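Local coordinates for response regulator receiver protein (PDB 5TE9) that probably acts as a phosphorylation-controlled receiver in bacterial two-component signalling, taking a phosphoryl group on an aspartate of its CheY-like domain, at residues I32-F37 against N44-A49; M56-R61 against P69-I74; T134-V139 against F146-V151. All blocks are in the same frame, centred on the assembly; numbering follows the deposited sequence.

Interaction 1: I32-F37 against N44-A49; sequences ITREAF and NPLHVA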
loop_
_atom_site.group_PDB
_atom_site.type_symbol
_atom_site.label_atom_id
_atom_site.label_comp_id
_atom_site.label_asym_id
_atom_site.label_seq_id
_atom_site.Cartn_x
_atom_site.Cartn_y
_atom_site.Cartn_z
ATOM N N ILE A 32 12.478 3.002 12.381
ATOM C CA ILE A 32 11.046 3.214 12.186
ATOM C C ILE A 32 10.625 2.871 10.760
ATOM O O ILE A 32 9.591 2.229 10.537
ATOM C CB ILE A 32 10.682 4.663 12.553
ATOM C CG1 ILE A 32 10.785 4.852 14.067
ATOM C CG2 ILE A 32 9.301 5.039 12.011
ATOM C CD1 ILE A 32 10.933 6.288 14.487
ATOM N N THR A 33 11.426 3.274 9.777
ATOM C CA THR A 33 11.073 2.992 8.397
ATOM C C THR A 33 11.228 1.508 8.079
ATOM O O THR A 33 10.377 0.926 7.398
ATOM C CB THR A 33 11.919 3.854 7.470
ATOM O OG1 THR A 33 11.734 5.240 7.814
ATOM C CG2 THR A 33 11.508 3.634 6.042
ATOM N N ARG A 34 12.294 0.875 8.579
ATOM C CA ARG A 34 12.507 -0.551 8.332
ATOM C C ARG A 34 11.343 -1.377 8.850
ATOM O O ARG A 34 10.816 -2.247 8.146
ATOM C CB ARG A 34 13.814 -1.013 8.984
ATOM C CG ARG A 34 15.012 -0.965 8.052
ATOM C CD ARG A 34 16.330 -1.247 8.769
ATOM N NE ARG A 34 17.459 -1.133 7.848
ATOM C CZ ARG A 34 18.729 -1.014 8.223
ATOM N NH1 ARG A 34 19.045 -0.991 9.513
ATOM N NH2 ARG A 34 19.687 -0.916 7.308
ATOM N N GLU A 35 10.931 -1.110 10.090
ATOM C CA GLU A 35 9.838 -1.854 10.692
ATOM C C GLU A 35 8.516 -1.553 10.009
ATOM O O GLU A 35 7.671 -2.446 9.903
ATOM C CB GLU A 35 9.765 -1.545 12.184
ATOM C CG GLU A 35 10.933 -2.115 12.951
ATOM C CD GLU A 35 11.090 -1.501 14.329
ATOM O OE1 GLU A 35 10.071 -1.060 14.919
ATOM O OE2 GLU A 35 12.246 -1.450 14.808
ATOM N N ALA A 36 8.318 -0.313 9.543
ATOM C CA ALA A 36 7.101 0.027 8.807
ATOM C C ALA A 36 6.996 -0.787 7.524
ATOM O O ALA A 36 5.964 -1.414 7.261
ATOM C CB ALA A 36 7.068 1.524 8.496
ATOM N N PHE A 37 8.063 -0.785 6.714
ATOM C CA PHE A 37 8.135 -1.616 5.512
ATOM C C PHE A 37 7.945 -3.092 5.840
ATOM O O PHE A 37 7.352 -3.842 5.055
ATOM C CB PHE A 37 9.488 -1.429 4.822
ATOM C CG PHE A 37 9.570 -0.204 3.977
ATOM C CD1 PHE A 37 9.067 1.006 4.424
ATOM C CD2 PHE A 37 10.159 -0.257 2.726
ATOM C CE1 PHE A 37 9.142 2.128 3.637
ATOM C CE2 PHE A 37 10.235 0.871 1.944
ATOM C CZ PHE A 37 9.727 2.061 2.406
ATOM N N ASN A 44 8.941 -3.314 -1.691
ATOM C CA ASN A 44 9.939 -2.490 -2.364
ATOM C C ASN A 44 11.261 -2.586 -1.611
ATOM O O ASN A 44 11.306 -2.230 -0.427
ATOM C CB ASN A 44 9.476 -1.030 -2.429
ATOM C CG ASN A 44 8.232 -0.853 -3.250
ATOM O OD1 ASN A 44 7.121 -0.879 -2.729
ATOM N ND2 ASN A 44 8.406 -0.682 -4.547
ATOM N N PRO A 45 12.339 -3.069 -2.236
ATOM C CA PRO A 45 13.642 -3.093 -1.552
ATOM C C PRO A 45 13.981 -1.739 -0.958
ATOM O O PRO A 45 13.979 -0.730 -1.662
ATOM C CB PRO A 45 14.629 -3.470 -2.663
ATOM C CG PRO A 45 13.811 -4.153 -3.695
ATOM C CD PRO A 45 12.413 -3.597 -3.610
ATOM N N LEU A 46 14.238 -1.704 0.338
ATOM C CA LEU A 46 14.644 -0.489 1.030
ATOM C C LEU A 46 16.152 -0.506 1.246
ATOM O O LEU A 46 16.680 -1.413 1.901
ATOM C CB LEU A 46 13.915 -0.370 2.364
ATOM C CG LEU A 46 14.422 0.763 3.253
ATOM C CD1 LEU A 46 14.288 2.179 2.596
ATOM C CD2 LEU A 46 13.646 0.679 4.537
ATOM N N HIS A 47 16.843 0.489 0.696
ATOM C CA HIS A 47 18.279 0.647 0.884
ATOM C C HIS A 47 18.567 1.878 1.734
ATOM O O HIS A 47 17.834 2.867 1.684
ATOM C CB HIS A 47 18.992 0.784 -0.453
ATOM C CG HIS A 47 18.764 -0.364 -1.382
ATOM N ND1 HIS A 47 19.697 -1.356 -1.580
ATOM C CD2 HIS A 47 17.718 -0.666 -2.184
ATOM C CE1 HIS A 47 19.242 -2.219 -2.468
ATOM N NE2 HIS A 47 18.037 -1.830 -2.844
ATOM N N VAL A 48 19.653 1.825 2.507
ATOM C CA VAL A 48 19.939 2.861 3.491
ATOM C C VAL A 48 21.374 3.324 3.327
ATOM O O VAL A 48 22.286 2.499 3.199
ATOM C CB VAL A 48 19.687 2.361 4.924
ATOM C CG1 VAL A 48 20.029 3.431 5.936
ATOM C CG2 VAL A 48 18.220 1.903 5.078
ATOM N N ALA A 49 21.569 4.645 3.311
ATOM C CA ALA A 49 22.879 5.266 3.413
ATOM C C ALA A 49 22.846 6.215 4.601
ATOM O O ALA A 49 21.883 6.976 4.760
ATOM C CB ALA A 49 23.249 6.011 2.129
#
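Leu46 reaches from strand 46-49 to helix 27-39 and touches three of its side chains, Thr33, Arg34 and Phe37. Its CG stands anti to the backbone N (chi1 172°), and CD2 lies over one face of the Phe37 ring, a CH-pi contact 4.2 Å from the ring centroid and 17° off the normal. Leu46 CB also packs on the ring, 3.8 Å from Phe37 CD2. The carbonyl O of Asn44 comes instead to the edge of the ring, near its plane, 3.9 Å from Phe37 CD2. Segments 32-37 and 46-49 run almost exactly antiparallel, at 174° and 10.2 Å between axes, as expected of the helix and second strand of a beta-alpha-beta unit, here strand 19-23, helix 27-39 and strand 46-49 of the CheY-like receiver fold. Thr33 crosses the leucine at about a right angle, its CG2 3.9 Å from Leu46 CD2, while its OG1 is hydrogen-bonded to Val131 O. Arg34 lies on the exposed flank: its chain is extended from CG to NE and carries NH2 to 3.9 Å from Val48 CG2, the methyl meeting the guanidinium obliquely. Asn44 OD1 turns elsewhere, accepting a hydrogen bond from Val150 N of the second subunit.

Interaction 2: M56-R61 against P69-I74; sequences MEFLRR and PRPGLI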
loop_
_atom_site.group_PDB
_atom_site.type_symbol
_atom_site.label_atom_id
_atom_site.label_comp_id
_atom_site.label_asym_id
_atom_site.label_seq_id
_atom_site.Cartn_x
_atom_site.Cartn_y
_atom_site.Cartn_z
ATOM N N MET A 56 26.072 9.217 -2.378
ATOM C CA MET A 56 26.614 9.369 -3.722
ATOM C C MET A 56 27.342 8.110 -4.183
ATOM O O MET A 56 27.351 7.808 -5.380
ATOM C CB MET A 56 27.544 10.580 -3.772
ATOM C CG MET A 56 26.853 11.864 -3.372
ATOM S SD MET A 56 25.304 12.086 -4.274
ATOM C CE MET A 56 25.919 12.199 -5.958
ATOM N N GLU A 57 27.958 7.371 -3.261
ATOM C CA GLU A 57 28.555 6.091 -3.628
ATOM C C GLU A 57 27.497 5.132 -4.159
ATOM O O GLU A 57 27.744 4.377 -5.107
ATOM C CB GLU A 57 29.265 5.490 -2.418
ATOM C CG GLU A 57 30.768 5.409 -2.536
ATOM C CD GLU A 57 31.443 5.093 -1.213
ATOM O OE1 GLU A 57 30.767 4.588 -0.288
ATOM O OE2 GLU A 57 32.662 5.357 -1.099
ATOM N N PHE A 58 26.310 5.154 -3.550
ATOM C CA PHE A 58 25.199 4.325 -4.002
ATOM C C PHE A 58 24.709 4.748 -5.381
ATOM O O PHE A 58 24.644 3.934 -6.307
ATOM C CB PHE A 58 24.064 4.418 -2.994
ATOM C CG PHE A 58 23.066 3.307 -3.104
ATOM C CD1 PHE A 58 23.293 2.096 -2.471
ATOM C CD2 PHE A 58 21.910 3.472 -3.843
ATOM C CE1 PHE A 58 22.369 1.068 -2.570
ATOM C CE2 PHE A 58 20.982 2.452 -3.943
ATOM C CZ PHE A 58 21.213 1.248 -3.309
ATOM N N LEU A 59 24.360 6.027 -5.535
ATOM C CA LEU A 59 23.840 6.511 -6.809
ATOM C C LEU A 59 24.824 6.253 -7.944
ATOM O O LEU A 59 24.464 5.674 -8.978
ATOM C CB LEU A 59 23.512 7.998 -6.689
ATOM C CG LEU A 59 22.420 8.186 -5.629
ATOM C CD1 LEU A 59 22.189 9.649 -5.347
ATOM C CD2 LEU A 59 21.125 7.491 -6.068
ATOM N N ARG A 60 26.081 6.657 -7.759
ATOM C CA ARG A 60 27.078 6.446 -8.795
ATOM C C ARG A 60 27.473 4.981 -8.922
ATOM O O ARG A 60 28.146 4.617 -9.893
ATOM C CB ARG A 60 28.305 7.319 -8.508
ATOM C CG ARG A 60 27.954 8.774 -8.237
ATOM C CD ARG A 60 29.187 9.608 -7.954
ATOM N NE ARG A 60 28.866 11.000 -7.639
ATOM C CZ ARG A 60 28.523 11.917 -8.541
ATOM N NH1 ARG A 60 28.439 11.589 -9.822
ATOM N NH2 ARG A 60 28.257 13.161 -8.161
ATOM N N ARG A 61 27.063 4.143 -7.971
ATOM C CA ARG A 61 27.343 2.709 -7.993
ATOM C C ARG A 61 28.847 2.461 -8.049
ATOM O O ARG A 61 29.362 1.780 -8.937
ATOM C CB ARG A 61 26.588 2.024 -9.140
ATOM C CG ARG A 61 25.076 2.345 -9.081
ATOM C CD ARG A 61 24.228 1.643 -10.126
ATOM N NE ARG A 61 24.397 2.210 -11.456
ATOM C CZ ARG A 61 23.654 1.869 -12.501
ATOM N NH1 ARG A 61 22.692 0.971 -12.355
ATOM N NH2 ARG A 61 23.868 2.423 -13.687
ATOM N N PRO A 69 21.404 -1.147 -7.143
ATOM C CA PRO A 69 20.363 -0.866 -8.134
ATOM C C PRO A 69 20.027 0.613 -8.130
ATOM O O PRO A 69 20.084 1.276 -7.096
ATOM C CB PRO A 69 19.171 -1.700 -7.636
ATOM C CG PRO A 69 19.581 -2.251 -6.277
ATOM C CD PRO A 69 20.831 -1.559 -5.857
ATOM N N ARG A 70 19.695 1.136 -9.308
ATOM C CA ARG A 70 19.157 2.485 -9.386
ATOM C C ARG A 70 17.910 2.575 -8.522
ATOM O O ARG A 70 17.010 1.739 -8.657
ATOM C CB ARG A 70 18.792 2.850 -10.822
ATOM C CG ARG A 70 19.951 2.918 -11.782
ATOM C CD ARG A 70 19.470 3.393 -13.147
ATOM N NE ARG A 70 18.512 4.496 -13.047
ATOM C CZ ARG A 70 18.836 5.750 -12.734
ATOM N NH1 ARG A 70 20.099 6.070 -12.468
ATOM N NH2 ARG A 70 17.892 6.683 -12.680
ATOM N N PRO A 71 17.814 3.543 -7.618
ATOM C CA PRO A 71 16.562 3.753 -6.899
ATOM C C PRO A 71 15.536 4.443 -7.782
ATOM O O PRO A 71 15.873 5.152 -8.732
ATOM C CB PRO A 71 16.970 4.649 -5.721
ATOM C CG PRO A 71 18.111 5.422 -6.255
ATOM C CD PRO A 71 18.862 4.484 -7.193
ATOM N N GLY A 72 14.260 4.189 -7.470
ATOM C CA GLY A 72 13.147 4.846 -8.120
ATOM C C GLY A 72 12.587 5.919 -7.214
ATOM O O GLY A 72 11.794 6.767 -7.636
ATOM N N LEU A 73 13.023 5.901 -5.958
ATOM C CA LEU A 73 12.669 6.941 -5.004
ATOM C C LEU A 73 13.833 7.135 -4.044
ATOM O O LEU A 73 14.389 6.155 -3.532
ATOM C CB LEU A 73 11.394 6.590 -4.227
ATOM C CG LEU A 73 11.087 7.577 -3.100
ATOM C CD1 LEU A 73 10.766 9.014 -3.643
ATOM C CD2 LEU A 73 9.946 7.059 -2.231
ATOM N N ILE A 74 14.199 8.395 -3.820
ATOM C CA ILE A 74 15.221 8.785 -2.859
ATOM C C ILE A 74 14.542 9.595 -1.770
ATOM O O ILE A 74 13.851 10.573 -2.068
ATOM C CB ILE A 74 16.343 9.623 -3.513
ATOM C CG1 ILE A 74 17.037 8.844 -4.636
ATOM C CG2 ILE A 74 17.352 10.068 -2.450
ATOM C CD1 ILE A 74 17.977 9.688 -5.470
HETATM O O HOH W 1 21.867 3.292 -7.876
#
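Phe58 and Leu59, on the last turn of helix 52-60, pack on Pro69 and Pro71, where the chain comes in to strand 71-76. In the doubly wound alpha/beta receiver fold this is the return from the second helix to the third strand in chain order, which lies beside strand 19-23 in the parallel sheet. Arg61, which leaves the helical path with positive phi (58°), bonds back into the last turn in a Schellman motif.

The apolar packing comes first. Leu59 CD2 touches two neighbours: Pro71 CG at 3.7 Å, the leucine and the proline ring crossing at about a right angle, and Ile74 CD1, which it meets tip to tip. Leu92 of helix 85-94 touches both Leu59 and Ile74, so this patch is shared by two helices. Phe58 is swung with CG anti to its own backbone N (chi1 -162°), which brings the far end of the ring to Pro69; CZ sits 3.8 Å from Pro69 CD, and Pro71 CD lies at the ring edge, near its plane. Leu21 of strand 19-23 touches Phe58, Leu59 and Pro71 from the sheet.

One polar link is made, through a water that donates to both Phe58 O and Pro69 O, at 3.3 and 2.8 Å from its oxygen, and so bridges the two backbones.

At the exposed rim two arginines cross. Their guanidinium planes are 81° apart, and Arg61 NH2 and Arg70 NH1 stay 5.4 Å from each other, so the like charges do not touch. What meets instead is the aliphatic part of Arg70: its CG lies over one face of the Arg61 guanidinium, 3.4 Å from Arg61 NH1.

Interaction 3: T134-V139 against F146-V151; sequences TRFVEV and FWFGVV
Helix segment 134-139 and strand segment 146-151 come nearest at Val137 and Phe148, whose CA atoms are 8.7 Å apart, so it is chiefly side chains that make the contact. Phe148 does most of the bridging. Its CB points at the helix, and with CG anti to the carbonyl carbon (chi1 -79°) the ring is carried up against Val137. Phe148 CZ is 3.6 Å and Phe148 CE2 3.7 Å from Val137 CG2, a methyl that approaches the ring obliquely, while Val137 CA lies at the ring edge, in its plane, 4.0 Å from Phe148 CZ. The ring is thus set against the helix backbone as well as the valine branch, the two side chains crossing at about a right angle. Phe136 meets the other flank of the Phe148 ring, at CE1: Phe148 CE1 is 4.2 Å from Phe136 CE2, and the two rings approach obliquely. All three residues are buried, and the contact is purely apolar.

Strand 146-152 follows helix 133-142 in the chain, and residues 146-151 pair antiparallel with a strand of the second subunit, continuing a sheet across the interface. Tyr40 of the second subunit packs on both Val137 and Phe148, and Val150 of that subunit on Phe136, so the second subunit packs against this cluster. Within the chain, Phe136 also meets Phe37 of helix 27-39 edge-to-face, and Val139 touches Ile127 of strand 126-128, which seats helix 133-142 between the edge of the central sheet, helix 27-39 and the dimer strand.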
loop_
_atom_site.group_PDB
_atom_site.type_symbol
_atom_site.label_atom_id
_atom_site.label_comp_id
_atom_site.label_asym_id
_atom_site.label_seq_id
_atom_site.Cartn_x
_atom_site.Cartn_y
_atom_site.Cartn_z
ATOM N N THR A 134 2.365 5.483 7.667
ATOM C CA THR A 134 1.440 6.564 7.338
ATOM C C THR A 134 2.114 7.634 6.485
ATOM O O THR A 134 1.619 7.989 5.407
ATOM C CB THR A 134 0.875 7.183 8.611
ATOM O OG1 THR A 134 -0.007 6.251 9.236
ATOM C CG2 THR A 134 0.087 8.414 8.264
ATOM N N ARG A 135 3.249 8.164 6.955
ATOM C CA ARG A 135 3.932 9.198 6.194
ATOM C C ARG A 135 4.354 8.663 4.836
ATOM O O ARG A 135 4.219 9.353 3.822
ATOM C CB ARG A 135 5.130 9.746 6.981
ATOM N N PHE A 136 4.814 7.415 4.784
ATOM C CA PHE A 136 5.203 6.859 3.496
ATOM C C PHE A 136 4.008 6.765 2.565
ATOM O O PHE A 136 4.139 6.960 1.350
ATOM C CB PHE A 136 5.839 5.493 3.664
ATOM C CG PHE A 136 6.248 4.863 2.367
ATOM C CD1 PHE A 136 7.432 5.226 1.745
ATOM C CD2 PHE A 136 5.452 3.914 1.766
ATOM C CE1 PHE A 136 7.821 4.643 0.545
ATOM C CE2 PHE A 136 5.837 3.332 0.574
ATOM C CZ PHE A 136 7.027 3.691 -0.033
ATOM N N VAL A 137 2.830 6.474 3.113
ATOM C CA VAL A 137 1.644 6.448 2.271
ATOM C C VAL A 137 1.376 7.845 1.713
ATOM O O VAL A 137 1.057 8.000 0.530
ATOM C CB VAL A 137 0.447 5.872 3.051
ATOM C CG1 VAL A 137 -0.871 6.308 2.434
ATOM C CG2 VAL A 137 0.545 4.346 3.092
ATOM N N GLU A 138 1.578 8.883 2.530
ATOM C CA GLU A 138 1.396 10.243 2.039
ATOM C C GLU A 138 2.427 10.593 0.972
ATOM O O GLU A 138 2.096 11.251 -0.019
ATOM C CB GLU A 138 1.438 11.238 3.193
ATOM C CG GLU A 138 0.048 11.502 3.772
ATOM C CD GLU A 138 -0.913 12.151 2.757
ATOM O OE1 GLU A 138 -0.510 13.101 2.052
ATOM O OE2 GLU A 138 -2.077 11.710 2.658
ATOM N N VAL A 139 3.671 10.149 1.134
ATOM C CA VAL A 139 4.652 10.339 0.065
ATOM C C VAL A 139 4.105 9.796 -1.244
ATOM O O VAL A 139 4.079 10.486 -2.270
ATOM C CB VAL A 139 5.990 9.666 0.422
ATOM C CG1 VAL A 139 6.919 9.689 -0.778
ATOM C CG2 VAL A 139 6.637 10.367 1.578
ATOM N N PHE A 146 3.385 7.440 -8.780
ATOM C CA PHE A 146 3.488 6.316 -7.857
ATOM C C PHE A 146 2.103 5.811 -7.465
ATOM O O PHE A 146 1.194 6.605 -7.217
ATOM C CB PHE A 146 4.242 6.701 -6.584
ATOM C CG PHE A 146 5.720 6.828 -6.760
ATOM C CD1 PHE A 146 6.320 6.492 -7.953
ATOM C CD2 PHE A 146 6.507 7.276 -5.715
ATOM C CE1 PHE A 146 7.684 6.614 -8.107
ATOM C CE2 PHE A 146 7.871 7.401 -5.855
ATOM C CZ PHE A 146 8.466 7.071 -7.055
ATOM N N TRP A 147 1.961 4.490 -7.364
ATOM C CA TRP A 147 0.690 3.872 -7.014
ATOM C C TRP A 147 0.922 2.686 -6.090
ATOM O O TRP A 147 1.953 2.017 -6.167
ATOM C CB TRP A 147 -0.065 3.385 -8.248
ATOM C CG TRP A 147 -0.365 4.444 -9.228
ATOM C CD1 TRP A 147 0.495 4.981 -10.152
ATOM C CD2 TRP A 147 -1.618 5.098 -9.415
ATOM N NE1 TRP A 147 -0.148 5.941 -10.889
ATOM C CE2 TRP A 147 -1.446 6.034 -10.459
ATOM C CE3 TRP A 147 -2.868 4.992 -8.796
ATOM C CZ2 TRP A 147 -2.471 6.848 -10.897
ATOM C CZ3 TRP A 147 -3.879 5.802 -9.223
ATOM C CH2 TRP A 147 -3.684 6.718 -10.272
ATOM N N PHE A 148 -0.055 2.429 -5.219
ATOM C CA PHE A 148 -0.073 1.214 -4.425
ATOM C C PHE A 148 -0.789 0.094 -5.167
ATOM O O PHE A 148 -1.847 0.301 -5.765
ATOM C CB PHE A 148 -0.769 1.443 -3.088
ATOM C CG PHE A 148 0.080 2.110 -2.073
ATOM C CD1 PHE A 148 1.261 1.519 -1.645
ATOM C CD2 PHE A 148 -0.297 3.321 -1.525
ATOM C CE1 PHE A 148 2.043 2.124 -0.697
ATOM C CE2 PHE A 148 0.489 3.931 -0.569
ATOM C CZ PHE A 148 1.661 3.335 -0.161
ATOM N N GLY A 149 -0.225 -1.102 -5.094
ATOM C CA GLY A 149 -0.940 -2.270 -5.552
ATOM C C GLY A 149 -0.787 -3.440 -4.610
ATOM O O GLY A 149 0.284 -3.645 -4.041
ATOM N N VAL A 150 -1.836 -4.230 -4.437
ATOM C CA VAL A 150 -1.749 -5.453 -3.649
ATOM C C VAL A 150 -1.401 -6.593 -4.592
ATOM O O VAL A 150 -2.113 -6.842 -5.567
ATOM C CB VAL A 150 -3.060 -5.725 -2.905
ATOM C CG1 VAL A 150 -2.938 -6.977 -2.094
ATOM C CG2 VAL A 150 -3.408 -4.528 -2.017
ATOM N N VAL A 151 -0.306 -7.285 -4.312
ATOM C CA VAL A 151 0.150 -8.370 -5.165
ATOM C C VAL A 151 0.079 -9.690 -4.408
ATOM O O VAL A 151 0.472 -9.786 -3.238
ATOM C CB VAL A 151 1.571 -8.108 -5.688
ATOM C CG1 VAL A 151 2.524 -7.896 -4.534
ATOM C CG2 VAL A 151 2.018 -9.263 -6.557
#

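The three contacts follow one another along the chain, each closing before the next begins. Interactions 1 and 2 lie about 15 Å apart, centre to centre, and reach the same five-stranded parallel sheet; strand 46-49 of the first leads directly into helix 52-60 of the second, and His47 touches Phe58 and Pro69. The centre of interaction 3 is about 13 Å from that of interaction 1, joined through Phe37 and Phe136, and about 20 Å from that of interaction 2, where Phe146 packs on Gly72 and Leu73. Interactions 1 and 2 pack helices 27-39 and 52-60 on the sheet; interaction 3, with Asn44 of interaction 1, reaches the second subunit.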